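Alpha/beta fold hydrolase (Pseudomonas aeruginosa, PDB 6I8W) probably hydrolyses ester bonds of membrane phospholipids as a membrane-bound phospholipase A with an alpha/beta hydrolase fold. Local coordinates at residues 43-55 and 116-128. Residues are numbered along the deposited sequence; the frame is centred on the assembly and turned at random.
Sequences HSVQVDNLEIAYL and AERVANFAAAIGV. With CO2 (carbon dioxide), chain F.
Phe122 reaches from helix 116-125 across the hairpin 43-55 and meets four of its side chains. CG stands anti to the backbone N (chi1 166°), which carries the ring from the helix flank toward the strands. At the root, Phe122 CB lies 4.3 Å from Val47 CG2, a methyl near the ring plane at its edge. Further out, Phe122 CD1 meets Ile52 CG2 at 3.8 Å, and Val45 CG1 lies against both CD1 and CE1 of Phe122, closest to CE1 at 3.7 Å; both come in obliquely. Phe122 CE1 also comes to 3.6 Å from Tyr54 CD1, and the tip, CZ, lies over one Tyr54 face near the rim, against CG and CB. The two rings form an edge-to-face (T-shaped) pair, planes at 76°, with Phe122 supplying the edge; His43 CB lies over the opposite face of Tyr54. The hairpin, closed by a type I' turn from Val47 to Leu50, forms the antiparallel border of the mixed sheet of this alpha/beta hydrolase fold, and the helix packs across that border, Phe122 also touching Val92 and Leu66 on neighbouring strands. Beyond the ring, Ala125 CB lies 4.0 Å from both Val45 CG2 and Val47 CG2. A Schellman motif with Gly127 ends the helix here, and Ile126 brings CG2 to 3.6 Å from Tyr54 OH. Towards the turn, Val47 CG1 packs on Asn121 CB, while Asn121 ND2 gives a weak, bent hydrogen bond to Asp48 OD2, amide and carboxylate planes almost perpendicular. Leu50 CD1 leans obliquely on Arg118 NE, whose guanidinium is held through NH1 by Ser109 O and Gln115 OE1.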
loop_
_atom_site.group_PDB
_atom_site.type_symbol
_atom_site.label_atom_id
_atom_site.label_comp_id
_atom_site.label_asym_id
_atom_site.label_seq_id
_atom_site.Cartn_x
_atom_site.Cartn_y
_atom_site.Cartn_z
ATOM N N HIS A 43 -8.743 4.995 12.887
ATOM C CA HIS A 43 -9.752 4.230 13.591
ATOM C C HIS A 43 -9.378 2.764 13.501
ATOM O O HIS A 43 -8.395 2.414 12.855
ATOM C CB HIS A 43 -11.133 4.461 12.966
ATOM C CG HIS A 43 -11.484 5.905 12.821
ATOM N ND1 HIS A 43 -12.061 6.637 13.836
ATOM C CD2 HIS A 43 -11.301 6.767 11.791
ATOM C CE1 HIS A 43 -12.238 7.883 13.429
ATOM N NE2 HIS A 43 -11.783 7.988 12.195
ATOM N N SER A 44 -10.165 1.911 14.146
ATOM C CA SER A 44 -10.003 0.481 13.965
ATOM C C SER A 44 -11.352 -0.205 14.049
ATOM O O SER A 44 -12.299 0.321 14.634
ATOM C CB SER A 44 -9.040 -0.101 14.998
ATOM O OG SER A 44 -9.640 -0.156 16.270
ATOM N N VAL A 45 -11.446 -1.366 13.407
ATOM C CA VAL A 45 -12.662 -2.156 13.451
ATOM C C VAL A 45 -12.279 -3.631 13.400
ATOM O O VAL A 45 -11.318 -4.015 12.725
ATOM C CB VAL A 45 -13.628 -1.776 12.285
ATOM C CG1 VAL A 45 -12.977 -2.005 10.941
ATOM C CG2 VAL A 45 -14.951 -2.551 12.400
ATOM N N GLN A 46 -13.018 -4.451 14.131
ATOM C CA GLN A 46 -12.813 -5.893 14.128
ATOM C C GLN A 46 -13.563 -6.538 12.973
ATOM O O GLN A 46 -14.784 -6.392 12.853
ATOM C CB GLN A 46 -13.282 -6.510 15.456
ATOM C CG GLN A 46 -12.519 -5.993 16.675
ATOM C CD GLN A 46 -13.201 -6.361 17.985
ATOM O OE1 GLN A 46 -14.360 -6.771 18.000
ATOM N NE2 GLN A 46 -12.482 -6.213 19.090
ATOM N N VAL A 47 -12.829 -7.281 12.153
ATOM C CA VAL A 47 -13.383 -7.970 10.993
ATOM C C VAL A 47 -12.933 -9.423 11.063
ATOM O O VAL A 47 -11.727 -9.683 11.027
ATOM C CB VAL A 47 -12.908 -7.319 9.665
ATOM C CG1 VAL A 47 -13.542 -8.029 8.496
ATOM C CG2 VAL A 47 -13.219 -5.818 9.661
ATOM N N ASP A 48 -13.898 -10.341 11.193
ATOM C CA ASP A 48 -13.624 -11.754 11.465
ATOM C C ASP A 48 -12.630 -11.874 12.623
ATOM O O ASP A 48 -11.679 -12.672 12.581
ATOM C CB ASP A 48 -13.115 -12.517 10.235
ATOM C CG ASP A 48 -14.183 -12.690 9.161
ATOM O OD1 ASP A 48 -15.352 -12.976 9.499
ATOM O OD2 ASP A 48 -13.843 -12.594 7.968
ATOM N N ASN A 49 -12.871 -11.058 13.646
ATOM C CA ASN A 49 -12.069 -11.043 14.864
ATOM C C ASN A 49 -10.631 -10.584 14.630
ATOM O O ASN A 49 -9.786 -10.749 15.496
ATOM C CB ASN A 49 -12.064 -12.430 15.531
ATOM C CG ASN A 49 -11.785 -12.358 17.030
ATOM O OD1 ASN A 49 -12.239 -11.442 17.714
ATOM N ND2 ASN A 49 -11.032 -13.321 17.540
ATOM N N LEU A 50 -10.353 -9.978 13.480
ATOM C CA LEU A 50 -9.056 -9.334 13.321
ATOM C C LEU A 50 -9.224 -7.835 13.474
ATOM O O LEU A 50 -10.130 -7.239 12.888
ATOM C CB LEU A 50 -8.442 -9.620 11.949
ATOM C CG LEU A 50 -8.238 -11.059 11.481
ATOM C CD1 LEU A 50 -7.425 -11.042 10.188
ATOM C CD2 LEU A 50 -7.580 -11.915 12.552
ATOM N N GLU A 51 -8.313 -7.207 14.206
ATOM C CA GLU A 51 -8.340 -5.752 14.300
ATOM C C GLU A 51 -7.740 -5.154 13.046
ATOM O O GLU A 51 -6.593 -5.413 12.700
ATOM C CB GLU A 51 -7.590 -5.252 15.532
ATOM C CG GLU A 51 -7.627 -3.736 15.654
ATOM C CD GLU A 51 -7.394 -3.264 17.077
ATOM O OE1 GLU A 51 -7.492 -4.098 18.004
ATOM O OE2 GLU A 51 -7.112 -2.064 17.269
ATOM N N ILE A 52 -8.536 -4.364 12.347
ATOM C CA ILE A 52 -8.047 -3.700 11.157
ATOM C C ILE A 52 -7.963 -2.204 11.409
ATOM O O ILE A 52 -8.978 -1.561 11.665
ATOM C CB ILE A 52 -8.943 -4.005 9.966
ATOM C CG1 ILE A 52 -8.948 -5.529 9.720
ATOM C CG2 ILE A 52 -8.499 -3.192 8.735
ATOM C CD1 ILE A 52 -9.553 -5.925 8.389
ATOM N N ALA A 53 -6.741 -1.669 11.372
ATOM C CA ALA A 53 -6.523 -0.243 11.524
ATOM C C ALA A 53 -6.778 0.449 10.192
ATOM O O ALA A 53 -6.459 -0.095 9.127
ATOM C CB ALA A 53 -5.082 0.049 12.018
ATOM N N TYR A 54 -7.350 1.645 10.237
ATOM C CA TYR A 54 -7.563 2.375 8.999
ATOM C C TYR A 54 -7.584 3.864 9.219
ATOM O O TYR A 54 -7.770 4.341 10.333
ATOM C CB TYR A 54 -8.864 1.922 8.306
ATOM C CG TYR A 54 -10.177 2.196 9.034
ATOM C CD1 TYR A 54 -10.631 1.347 10.039
ATOM C CD2 TYR A 54 -10.978 3.291 8.686
ATOM C CE1 TYR A 54 -11.842 1.582 10.708
ATOM C CE2 TYR A 54 -12.205 3.529 9.344
ATOM C CZ TYR A 54 -12.622 2.673 10.346
ATOM O OH TYR A 54 -13.819 2.901 10.991
ATOM N N LEU A 55 -7.345 4.589 8.138
ATOM C CA LEU A 55 -7.492 6.038 8.130
ATOM C C LEU A 55 -8.775 6.389 7.418
ATOM O O LEU A 55 -9.186 5.686 6.475
ATOM C CB LEU A 55 -6.315 6.708 7.432
ATOM C CG LEU A 55 -4.950 6.478 8.079
ATOM C CD1 LEU A 55 -3.857 7.095 7.226
ATOM C CD2 LEU A 55 -4.915 7.042 9.502
ATOM N N ALA A 116 -8.604 -10.312 -0.373
ATOM C CA ALA A 116 -9.688 -9.614 -1.072
ATOM C C ALA A 116 -11.032 -9.819 -0.360
ATOM O O ALA A 116 -11.856 -8.910 -0.303
ATOM C CB ALA A 116 -9.780 -10.066 -2.528
ATOM N N GLU A 117 -11.257 -11.005 0.200
ATOM C CA GLU A 117 -12.486 -11.225 0.955
ATOM C C GLU A 117 -12.500 -10.438 2.277
ATOM O O GLU A 117 -13.542 -9.929 2.683
ATOM C CB GLU A 117 -12.695 -12.715 1.227
ATOM C CG GLU A 117 -12.969 -13.491 -0.037
ATOM C CD GLU A 117 -13.934 -12.757 -0.958
ATOM O OE1 GLU A 117 -15.072 -12.463 -0.531
ATOM O OE2 GLU A 117 -13.541 -12.458 -2.107
ATOM N N ARG A 118 -11.353 -10.332 2.939
ATOM C CA ARG A 118 -11.262 -9.519 4.150
ATOM C C ARG A 118 -11.575 -8.041 3.845
ATOM O O ARG A 118 -12.222 -7.358 4.644
ATOM C CB ARG A 118 -9.865 -9.648 4.790
ATOM C CG ARG A 118 -9.511 -11.085 5.285
ATOM C CD ARG A 118 -8.234 -11.087 6.145
ATOM N NE ARG A 118 -7.909 -12.425 6.642
ATOM C CZ ARG A 118 -6.844 -13.131 6.269
ATOM N NH1 ARG A 118 -5.990 -12.624 5.387
ATOM N NH2 ARG A 118 -6.634 -14.348 6.780
ATOM N N VAL A 119 -11.109 -7.547 2.701
ATOM C CA VAL A 119 -11.338 -6.146 2.343
ATOM C C VAL A 119 -12.830 -5.908 2.091
ATOM O O VAL A 119 -13.388 -4.896 2.521
ATOM C CB VAL A 119 -10.533 -5.721 1.101
ATOM C CG1 VAL A 119 -10.909 -4.302 0.694
ATOM C CG2 VAL A 119 -9.036 -5.804 1.368
ATOM N N ALA A 120 -13.481 -6.850 1.418
ATOM C CA ALA A 120 -14.923 -6.754 1.204
ATOM C C ALA A 120 -15.682 -6.798 2.534
ATOM O O ALA A 120 -16.621 -6.034 2.743
ATOM C CB ALA A 120 -15.400 -7.858 0.291
ATOM N N ASN A 121 -15.278 -7.694 3.429
ATOM C CA ASN A 121 -15.878 -7.755 4.759
ATOM C C ASN A 121 -15.623 -6.458 5.548
ATOM O O ASN A 121 -16.472 -6.017 6.328
ATOM C CB ASN A 121 -15.326 -8.952 5.551
ATOM C CG ASN A 121 -15.765 -10.294 4.982
ATOM O OD1 ASN A 121 -16.737 -10.376 4.240
ATOM N ND2 ASN A 121 -15.034 -11.353 5.330
ATOM N N PHE A 122 -14.448 -5.872 5.356
ATOM C CA PHE A 122 -14.111 -4.589 5.979
ATOM C C PHE A 122 -15.019 -3.455 5.473
ATOM O O PHE A 122 -15.496 -2.638 6.253
ATOM C CB PHE A 122 -12.635 -4.240 5.727
ATOM C CG PHE A 122 -12.272 -2.787 6.033
ATOM C CD1 PHE A 122 -11.986 -2.374 7.332
ATOM C CD2 PHE A 122 -12.188 -1.851 5.013
ATOM C CE1 PHE A 122 -11.632 -1.037 7.601
ATOM C CE2 PHE A 122 -11.844 -0.515 5.278
ATOM C CZ PHE A 122 -11.570 -0.114 6.564
ATOM N N ALA A 123 -15.247 -3.399 4.168
ATOM C CA ALA A 123 -16.122 -2.367 3.624
ATOM C C ALA A 123 -17.517 -2.480 4.254
ATOM O O ALA A 123 -18.091 -1.476 4.678
ATOM C CB ALA A 123 -16.197 -2.462 2.090
ATOM N N ALA A 124 -18.041 -3.701 4.361
ATOM C CA ALA A 124 -19.331 -3.901 5.013
ATOM C C ALA A 124 -19.279 -3.470 6.479
ATOM O O ALA A 124 -20.236 -2.893 7.004
ATOM C CB ALA A 124 -19.785 -5.377 4.898
ATOM N N ALA A 125 -18.156 -3.744 7.136
ATOM C CA ALA A 125 -18.023 -3.442 8.550
ATOM C C ALA A 125 -18.050 -1.934 8.823
ATOM O O ALA A 125 -18.500 -1.510 9.889
ATOM C CB ALA A 125 -16.729 -4.048 9.101
ATOM N N ILE A 126 -17.582 -1.122 7.883
ATOM C CA ILE A 126 -17.658 0.333 8.092
ATOM C C ILE A 126 -18.841 0.952 7.346
ATOM O O ILE A 126 -18.971 2.174 7.258
ATOM C CB ILE A 126 -16.351 1.056 7.678
ATOM C CG1 ILE A 126 -16.036 0.838 6.197
ATOM C CG2 ILE A 126 -15.193 0.591 8.549
ATOM C CD1 ILE A 126 -14.977 1.816 5.651
ATOM N N GLY A 127 -19.712 0.097 6.823
ATOM C CA GLY A 127 -20.985 0.541 6.288
ATOM C C GLY A 127 -20.912 1.117 4.892
ATOM O O GLY A 127 -21.721 1.961 4.526
ATOM N N VAL A 128 -19.943 0.660 4.107
ATOM C CA VAL A 128 -19.810 1.120 2.736
ATOM C C VAL A 128 -20.257 0.011 1.789
ATOM O O VAL A 128 -19.748 -1.100 1.861
ATOM C CB VAL A 128 -18.358 1.535 2.415
ATOM C CG1 VAL A 128 -18.219 1.865 0.938
ATOM C CG2 VAL A 128 -17.942 2.727 3.289
HETATM C C CO2 F . -11.242 3.090 16.737
HETATM O O1 CO2 F . -12.072 3.499 16.079
HETATM O O2 CO2 F . -10.410 2.681 17.392
#